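Local coordinates for protein Dok-7 (Mus musculus, PDB 3ML4) that probably acts as a muscle-intrinsic activator of the receptor tyrosine kinase MuSK, driving acetylcholine receptor clustering and neuromuscular synapse formation, at residues 145-148 with 149-153; 156-159 with 160-163; 31-34 with 35-39. All blocks are in the same frame, centred on the assembly; numbering follows the deposited sequence.

Contact 1. Residues 145-148 with 149-153; sequences ARDI and PPTVM
The carbonyl oxygen Arg146 O is gripped twice from the returning strand. Thr151 N donates to Arg146 O at 2.9 Å, in the carbonyl plane. The CA-H of Pro150 also turns to this oxygen, with Pro150 CA 3.2 Å from Arg146 O. The partner bond runs the other way, from Arg146 N to Thr151 O at 3.2 Å. Its donor is tilted 18° from the carbonyl plane. Arg146 and Thr151 thus form an antiparallel hydrogen-bonded pair, and Ala145 with Val152 is the next, non-hydrogen-bonded one.

This is the end of the beta hairpin of strands 141-146 and 151-157 in the PTB domain. Ile148 and Pro149 make a type VIb turn through a cis peptide bond. Pro150 follows and has no N-H to give; instead its CA-H approaches Asp147 O.

On the face shared by Arg146 and Thr151, Met153, present as selenomethionine, crosses the start of the Arg146 chain. Met153 CG sits between the backbone N and carbonyl carbon (chi1 51°), and the extended chain beyond carries Met153 CE to 3.5 Å from Arg146 CG. Beyond CD, Arg146 NE forms a weak 3.3 Å hydrogen bond and salt bridge with Asp147 OD1. NE also has a salt bridge to Glu129. Ala145 CB is 4.4 Å from Pro150 CB, and Pro150 packs against Ala83 and Ile85 of the PH domain.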
loop_
_atom_site.group_PDB
_atom_site.type_symbol
_atom_site.label_atom_id
_atom_site.label_comp_id
_atom_site.label_asym_id
_atom_site.label_seq_id
_atom_site.Cartn_x
_atom_site.Cartn_y
_atom_site.Cartn_z
ATOM N N ALA B 145 -21.255 5.662 -4.706
ATOM C CA ALA B 145 -21.748 5.981 -3.362
ATOM C C ALA B 145 -22.902 6.975 -3.370
ATOM O O ALA B 145 -22.930 7.906 -4.174
ATOM C CB ALA B 145 -20.607 6.482 -2.471
ATOM N N ARG B 146 -23.839 6.762 -2.450
ATOM C CA ARG B 146 -25.083 7.522 -2.370
ATOM C C ARG B 146 -25.418 7.898 -0.945
ATOM O O ARG B 146 -24.983 7.238 0.006
ATOM C CB ARG B 146 -26.249 6.671 -2.861
ATOM C CG ARG B 146 -26.677 6.910 -4.269
ATOM C CD ARG B 146 -27.928 6.101 -4.558
ATOM N NE ARG B 146 -29.130 6.781 -4.090
ATOM C CZ ARG B 146 -29.854 7.612 -4.830
ATOM N NH1 ARG B 146 -29.504 7.869 -6.085
ATOM N NH2 ARG B 146 -30.931 8.185 -4.314
ATOM N N ASP B 147 -26.246 8.935 -0.827
ATOM C CA ASP B 147 -26.872 9.354 0.430
ATOM C C ASP B 147 -25.901 9.954 1.444
ATOM O O ASP B 147 -24.685 10.002 1.232
ATOM C CB ASP B 147 -27.676 8.212 1.089
ATOM C CG ASP B 147 -28.519 7.417 0.099
ATOM O OD1 ASP B 147 -28.856 7.945 -0.983
ATOM O OD2 ASP B 147 -28.847 6.251 0.410
ATOM N N ILE B 148 -26.475 10.447 2.534
ATOM C CA ILE B 148 -25.723 10.868 3.694
ATOM C C ILE B 148 -26.341 10.110 4.861
ATOM O O ILE B 148 -27.555 10.169 5.042
ATOM C CB ILE B 148 -25.798 12.394 3.907
ATOM C CG1 ILE B 148 -25.206 13.129 2.696
ATOM C CG2 ILE B 148 -25.055 12.788 5.178
ATOM C CD1 ILE B 148 -25.739 14.541 2.481
ATOM N N PRO B 149 -25.524 9.343 5.612
ATOM C CA PRO B 149 -24.091 9.127 5.357
ATOM C C PRO B 149 -23.879 8.177 4.173
ATOM O O PRO B 149 -24.648 7.233 4.014
ATOM C CB PRO B 149 -23.588 8.497 6.666
ATOM C CG PRO B 149 -24.779 7.819 7.249
ATOM C CD PRO B 149 -25.999 8.599 6.795
ATOM N N PRO B 150 -22.852 8.433 3.339
ATOM C CA PRO B 150 -22.661 7.651 2.112
ATOM C C PRO B 150 -22.562 6.145 2.347
ATOM O O PRO B 150 -21.858 5.702 3.254
ATOM C CB PRO B 150 -21.343 8.191 1.548
ATOM C CG PRO B 150 -21.216 9.544 2.121
ATOM C CD PRO B 150 -21.810 9.463 3.490
ATOM N N THR B 151 -23.293 5.383 1.538
ATOM C CA THR B 151 -23.204 3.924 1.538
ATOM C C THR B 151 -22.826 3.428 0.147
ATOM O O THR B 151 -23.214 4.021 -0.856
ATOM C CB THR B 151 -24.525 3.248 1.983
ATOM O OG1 THR B 151 -25.591 3.660 1.120
ATOM C CG2 THR B 151 -24.869 3.613 3.420
ATOM N N VAL B 152 -22.069 2.336 0.103
ATOM C CA VAL B 152 -21.573 1.762 -1.146
ATOM C C VAL B 152 -22.665 0.934 -1.815
ATOM O O VAL B 152 -23.175 -0.019 -1.227
ATOM C CB VAL B 152 -20.297 0.904 -0.898
ATOM C CG1 VAL B 152 -19.919 0.071 -2.131
ATOM C CG2 VAL B 152 -19.140 1.795 -0.478
HETATM N N MSE B 153 -23.008 1.308 -3.044
HETATM C CA MSE B 153 -24.072 0.657 -3.809
HETATM C C MSE B 153 -23.569 -0.140 -5.016
HETATM O O MSE B 153 -24.348 -0.828 -5.676
HETATM C CB MSE B 153 -25.093 1.692 -4.281
HETATM C CG MSE B 153 -24.475 2.874 -4.998
HETATM SE SE MSE B 153 -25.659 3.660 -6.331
HETATM C CE MSE B 153 -24.666 5.296 -6.637
#

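Contact 2. Residues 156-159 with 160-163; sequences WKLS and DLRR
The Trp156 side chain crosses Leu161 at a slant. Leu161 CD1 is the atom that touches, lying 3.8 Å from Trp156 CB. The same methyl is also near CG and CD1 of the indole, at an oblique approach to the ring. Trp156 NE1 is hydrogen-bonded to Trp182 O, while Phe173 and Phe186 meet the indole edge-to-face.

Between these two residues the chain makes a short 3-10 turn. Asp160 N donates to Lys157 O at 3.1 Å. Leu161 N donates to Leu158 O at 3.3 Å. Both N-H groups come from above the carbonyl plane, about 60° out of it, away from the lone pairs. The turn brings Leu161 CD2 to 4.3 Å from Leu158 CG.

Lys157 and Asp160 run side by side and point the same way. The carboxylate lies along the lysine methylenes, with Asp160 OD2 3.4 Å from Lys157 CB. Asp160 has CG anti to its carbonyl carbon (chi1 -63°), which directs the carboxylate toward that chain. The lysine bends further out, leaving Lys157 NZ 5.0 Å from Asp160 OD2.

The turn leads from strand 151-157 to strand 161-167, the edge of the PTB sheet where the bound peptide adds a strand. Leu161 O accepts a hydrogen bond from a polar side chain of the peptide, and Arg163 pairs with it in an antiparallel ladder. Apolar packing and backbone bonds therefore hold the turn, while the opposite charges of Lys157 and Asp160 probably attract without forming a salt bridge.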
loop_
_atom_site.group_PDB
_atom_site.type_symbol
_atom_site.label_atom_id
_atom_site.label_comp_id
_atom_site.label_asym_id
_atom_site.label_seq_id
_atom_site.Cartn_x
_atom_site.Cartn_y
_atom_site.Cartn_z
ATOM N N TRP B 156 -16.286 -2.451 -7.959
ATOM C CA TRP B 156 -15.542 -3.218 -8.955
ATOM C C TRP B 156 -14.049 -3.060 -8.701
ATOM O O TRP B 156 -13.602 -1.985 -8.302
ATOM C CB TRP B 156 -15.848 -2.711 -10.375
ATOM C CG TRP B 156 -17.310 -2.669 -10.763
ATOM C CD1 TRP B 156 -17.989 -3.605 -11.486
ATOM C CD2 TRP B 156 -18.261 -1.637 -10.455
ATOM N NE1 TRP B 156 -19.303 -3.225 -11.650
ATOM C CE2 TRP B 156 -19.497 -2.023 -11.024
ATOM C CE3 TRP B 156 -18.189 -0.428 -9.751
ATOM C CZ2 TRP B 156 -20.656 -1.244 -10.907
ATOM C CZ3 TRP B 156 -19.337 0.347 -9.636
ATOM C CH2 TRP B 156 -20.558 -0.066 -10.213
ATOM N N LYS B 157 -13.282 -4.126 -8.924
ATOM C CA LYS B 157 -11.846 -3.989 -9.153
ATOM C C LYS B 157 -11.705 -3.390 -10.541
ATOM O O LYS B 157 -12.364 -3.848 -11.481
ATOM C CB LYS B 157 -11.131 -5.342 -9.142
ATOM C CG LYS B 157 -10.889 -5.976 -7.783
ATOM C CD LYS B 157 -9.715 -6.953 -7.864
ATOM C CE LYS B 157 -10.049 -8.319 -7.266
ATOM N NZ LYS B 157 -10.480 -8.261 -5.835
ATOM N N LEU B 158 -10.853 -2.377 -10.682
ATOM C CA LEU B 158 -10.530 -1.834 -12.003
ATOM C C LEU B 158 -9.993 -2.885 -12.985
ATOM O O LEU B 158 -10.262 -2.811 -14.181
ATOM C CB LEU B 158 -9.558 -0.660 -11.892
ATOM C CG LEU B 158 -10.144 0.689 -12.315
ATOM C CD1 LEU B 158 -11.130 1.233 -11.287
ATOM C CD2 LEU B 158 -9.030 1.687 -12.575
ATOM N N SER B 159 -9.260 -3.867 -12.465
ATOM C CA SER B 159 -8.668 -4.925 -13.287
ATOM C C SER B 159 -9.706 -5.915 -13.850
ATOM O O SER B 159 -9.377 -6.772 -14.679
ATOM C CB SER B 159 -7.568 -5.662 -12.503
ATOM O OG SER B 159 -8.086 -6.255 -11.323
ATOM N N ASP B 160 -10.953 -5.780 -13.405
ATOM C CA ASP B 160 -12.027 -6.669 -13.833
ATOM C C ASP B 160 -12.984 -5.993 -14.822
ATOM O O ASP B 160 -13.985 -6.580 -15.234
ATOM C CB ASP B 160 -12.784 -7.196 -12.613
ATOM C CG ASP B 160 -11.914 -8.047 -11.705
ATOM O OD1 ASP B 160 -10.846 -8.514 -12.156
ATOM O OD2 ASP B 160 -12.298 -8.261 -10.538
ATOM N N LEU B 161 -12.665 -4.759 -15.197
ATOM C CA LEU B 161 -13.419 -4.026 -16.213
ATOM C C LEU B 161 -12.935 -4.382 -17.617
ATOM O O LEU B 161 -11.742 -4.288 -17.902
ATOM C CB LEU B 161 -13.267 -2.521 -15.985
ATOM C CG LEU B 161 -14.303 -1.713 -15.205
ATOM C CD1 LEU B 161 -15.030 -2.512 -14.122
ATOM C CD2 LEU B 161 -13.613 -0.496 -14.617
ATOM N N ARG B 162 -13.859 -4.789 -18.487
ATOM C CA ARG B 162 -13.525 -5.112 -19.883
ATOM C C ARG B 162 -13.219 -3.847 -20.661
ATOM O O ARG B 162 -12.192 -3.744 -21.327
ATOM C CB ARG B 162 -14.677 -5.824 -20.597
ATOM C CG ARG B 162 -15.199 -7.075 -19.930
ATOM C CD ARG B 162 -15.801 -8.027 -20.959
ATOM N NE ARG B 162 -16.634 -9.058 -20.336
ATOM C CZ ARG B 162 -16.956 -10.215 -20.909
ATOM N NH1 ARG B 162 -16.508 -10.514 -22.124
ATOM N NH2 ARG B 162 -17.720 -11.081 -20.259
ATOM N N ARG B 163 -14.137 -2.892 -20.562
ATOM C CA ARG B 163 -14.151 -1.713 -21.407
ATOM C C ARG B 163 -14.642 -0.524 -20.605
ATOM O O ARG B 163 -15.299 -0.684 -19.572
ATOM C CB ARG B 163 -15.091 -1.948 -22.599
ATOM C CG ARG B 163 -14.434 -2.580 -23.819
ATOM C CD ARG B 163 -15.166 -3.838 -24.299
ATOM N NE ARG B 163 -16.612 -3.655 -24.424
ATOM C CZ ARG B 163 -17.280 -3.633 -25.577
ATOM N NH1 ARG B 163 -16.637 -3.789 -26.730
ATOM N NH2 ARG B 163 -18.600 -3.460 -25.576
#

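Contact 3. Residues 31-34 with 35-39; sequences RKPS and PVADC
The backbone doubles back at Pro35 and Val36, between extended Ser34 and Ala37, so that 31-34 faces 35-39 across the loop joining strands 24-31 and 40-45. Lys32 reaches into this bend. Its CG stands anti to the carbonyl carbon (chi1 -70°), and the chain then bends at chi3 and chi4, folding the amine under the turn. Lys32 NZ donates to Ser34 O at 3.0 Å, in the carbonyl plane. Pro35 O lies 3.1 Å from the same Lys32 NZ. Nearer the backbone, Lys32 CE passes 3.5 Å from Ala37 O.

Ala37 points its methyl at the first arm. Ala37 CB is 3.4 Å from Ser34 OG and 3.7 Å from Pro33 CD. The Pro33 ring also rests on Cys39, where Pro33 CG meets Cys39 CB at 3.8 Å. Pro33 CD lies 3.4 Å from Cys39 O. The Pro33 contacts with Ala37 CB and Cys39 CB are the apolar part of this packing.

The loop belongs to the PH domain and lies at the dimer interface. Ser34 OG has a weak hydrogen bond with Asp140 of the second subunit, and Pro35 packs on Asn139 of that subunit. Pro33 touches an apolar side chain of the bound peptide.

With an alanine at Lys32, Ser34 O is likely to lose its donor and the bend to become freer to move. The lysine is buried, and its charge, if kept, would face Ser34 O and Pro35 O, with no carboxylate from either arm against it. Ala37 N also lies close to the amine. The partial negative charge of the two oxygens is likely to offset part of the cost of burying the amine.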
loop_
_atom_site.group_PDB
_atom_site.type_symbol
_atom_site.label_atom_id
_atom_site.label_comp_id
_atom_site.label_asym_id
_atom_site.label_seq_id
_atom_site.Cartn_x
_atom_site.Cartn_y
_atom_site.Cartn_z
ATOM N N ARG B 31 -3.229 8.848 10.892
ATOM C CA ARG B 31 -1.981 8.419 10.261
ATOM C C ARG B 31 -2.121 7.061 9.583
ATOM O O ARG B 31 -2.953 6.242 9.977
ATOM C CB ARG B 31 -0.816 8.420 11.267
ATOM C CG ARG B 31 -0.766 7.269 12.279
ATOM C CD ARG B 31 0.540 7.385 13.054
ATOM N NE ARG B 31 0.866 6.272 13.944
ATOM C CZ ARG B 31 1.490 5.159 13.564
ATOM N NH1 ARG B 31 1.814 4.972 12.293
ATOM N NH2 ARG B 31 1.774 4.218 14.455
ATOM N N LYS B 32 -1.309 6.847 8.552
ATOM C CA LYS B 32 -1.205 5.549 7.892
ATOM C C LYS B 32 -0.471 4.577 8.817
ATOM O O LYS B 32 0.609 4.904 9.310
ATOM C CB LYS B 32 -0.455 5.690 6.565
ATOM C CG LYS B 32 -1.229 6.440 5.485
ATOM C CD LYS B 32 -0.315 6.967 4.382
ATOM C CE LYS B 32 -0.121 5.966 3.242
ATOM N NZ LYS B 32 0.849 4.889 3.569
ATOM N N PRO B 33 -1.066 3.389 9.070
ATOM C CA PRO B 33 -0.483 2.346 9.932
ATOM C C PRO B 33 0.860 1.838 9.419
ATOM O O PRO B 33 1.699 1.406 10.207
ATOM C CB PRO B 33 -1.516 1.211 9.869
ATOM C CG PRO B 33 -2.783 1.867 9.455
ATOM C CD PRO B 33 -2.377 2.974 8.534
ATOM N N SER B 34 1.042 1.889 8.102
ATOM C CA SER B 34 2.278 1.476 7.458
ATOM C C SER B 34 2.553 2.365 6.248
ATOM O O SER B 34 1.629 3.006 5.738
ATOM C CB SER B 34 2.193 0.008 7.044
ATOM O OG SER B 34 1.162 -0.210 6.099
ATOM N N PRO B 35 3.821 2.411 5.783
ATOM C CA PRO B 35 4.228 3.303 4.679
ATOM C C PRO B 35 3.527 3.052 3.342
ATOM O O PRO B 35 3.591 3.897 2.447
ATOM C CB PRO B 35 5.733 3.033 4.536
ATOM C CG PRO B 35 5.976 1.752 5.227
ATOM C CD PRO B 35 4.957 1.626 6.300
ATOM N N VAL B 36 2.864 1.907 3.221
ATOM C CA VAL B 36 2.201 1.514 1.985
ATOM C C VAL B 36 0.768 1.074 2.326
ATOM O O VAL B 36 0.288 0.021 1.898
ATOM C CB VAL B 36 3.060 0.434 1.236
ATOM C CG1 VAL B 36 2.231 -0.445 0.315
ATOM C CG2 VAL B 36 4.196 1.106 0.455
ATOM N N ALA B 37 0.079 1.911 3.095
ATOM C CA ALA B 37 -1.231 1.550 3.628
ATOM C C ALA B 37 -2.407 2.171 2.880
ATOM O O ALA B 37 -2.391 3.355 2.545
ATOM C CB ALA B 37 -1.307 1.885 5.116
ATOM N N ASP B 38 -3.415 1.342 2.616
ATOM C CA ASP B 38 -4.731 1.794 2.170
ATOM C C ASP B 38 -5.580 2.137 3.394
ATOM O O ASP B 38 -6.707 2.625 3.272
ATOM C CB ASP B 38 -5.426 0.696 1.353
ATOM C CG ASP B 38 -5.115 0.782 -0.133
ATOM O OD1 ASP B 38 -5.300 1.871 -0.718
ATOM O OD2 ASP B 38 -4.696 -0.240 -0.721
ATOM N N CYS B 39 -5.020 1.871 4.571
ATOM C CA CYS B 39 -5.726 2.036 5.833
ATOM C C CYS B 39 -5.429 3.376 6.485
ATOM O O CYS B 39 -4.464 4.057 6.133
ATOM C CB CYS B 39 -5.345 0.917 6.806
ATOM S SG CYS B 39 -5.342 -0.729 6.086
#

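Contact 3 comes first along the chain, in the PH domain, between strands 24-31 and 40-45. Contacts 1 and 2 follow in the PTB domain. They share strand 151-157, with contact 1 at its start and contact 2 at its end, and their centres are 21 Å apart. The centre of contact 3 lies about 24 Å from each of theirs. Its nearest atoms are about 13 Å from contact 1 and 11 Å from contact 2. Contacts 1 and 3 sit on opposite sides of the chain's centre. Contact 1 meets the PH domain of its own chain, contact 2 leads to the peptide-binding edge, and contact 3 faces the second subunit, consistent with a dimeric adaptor.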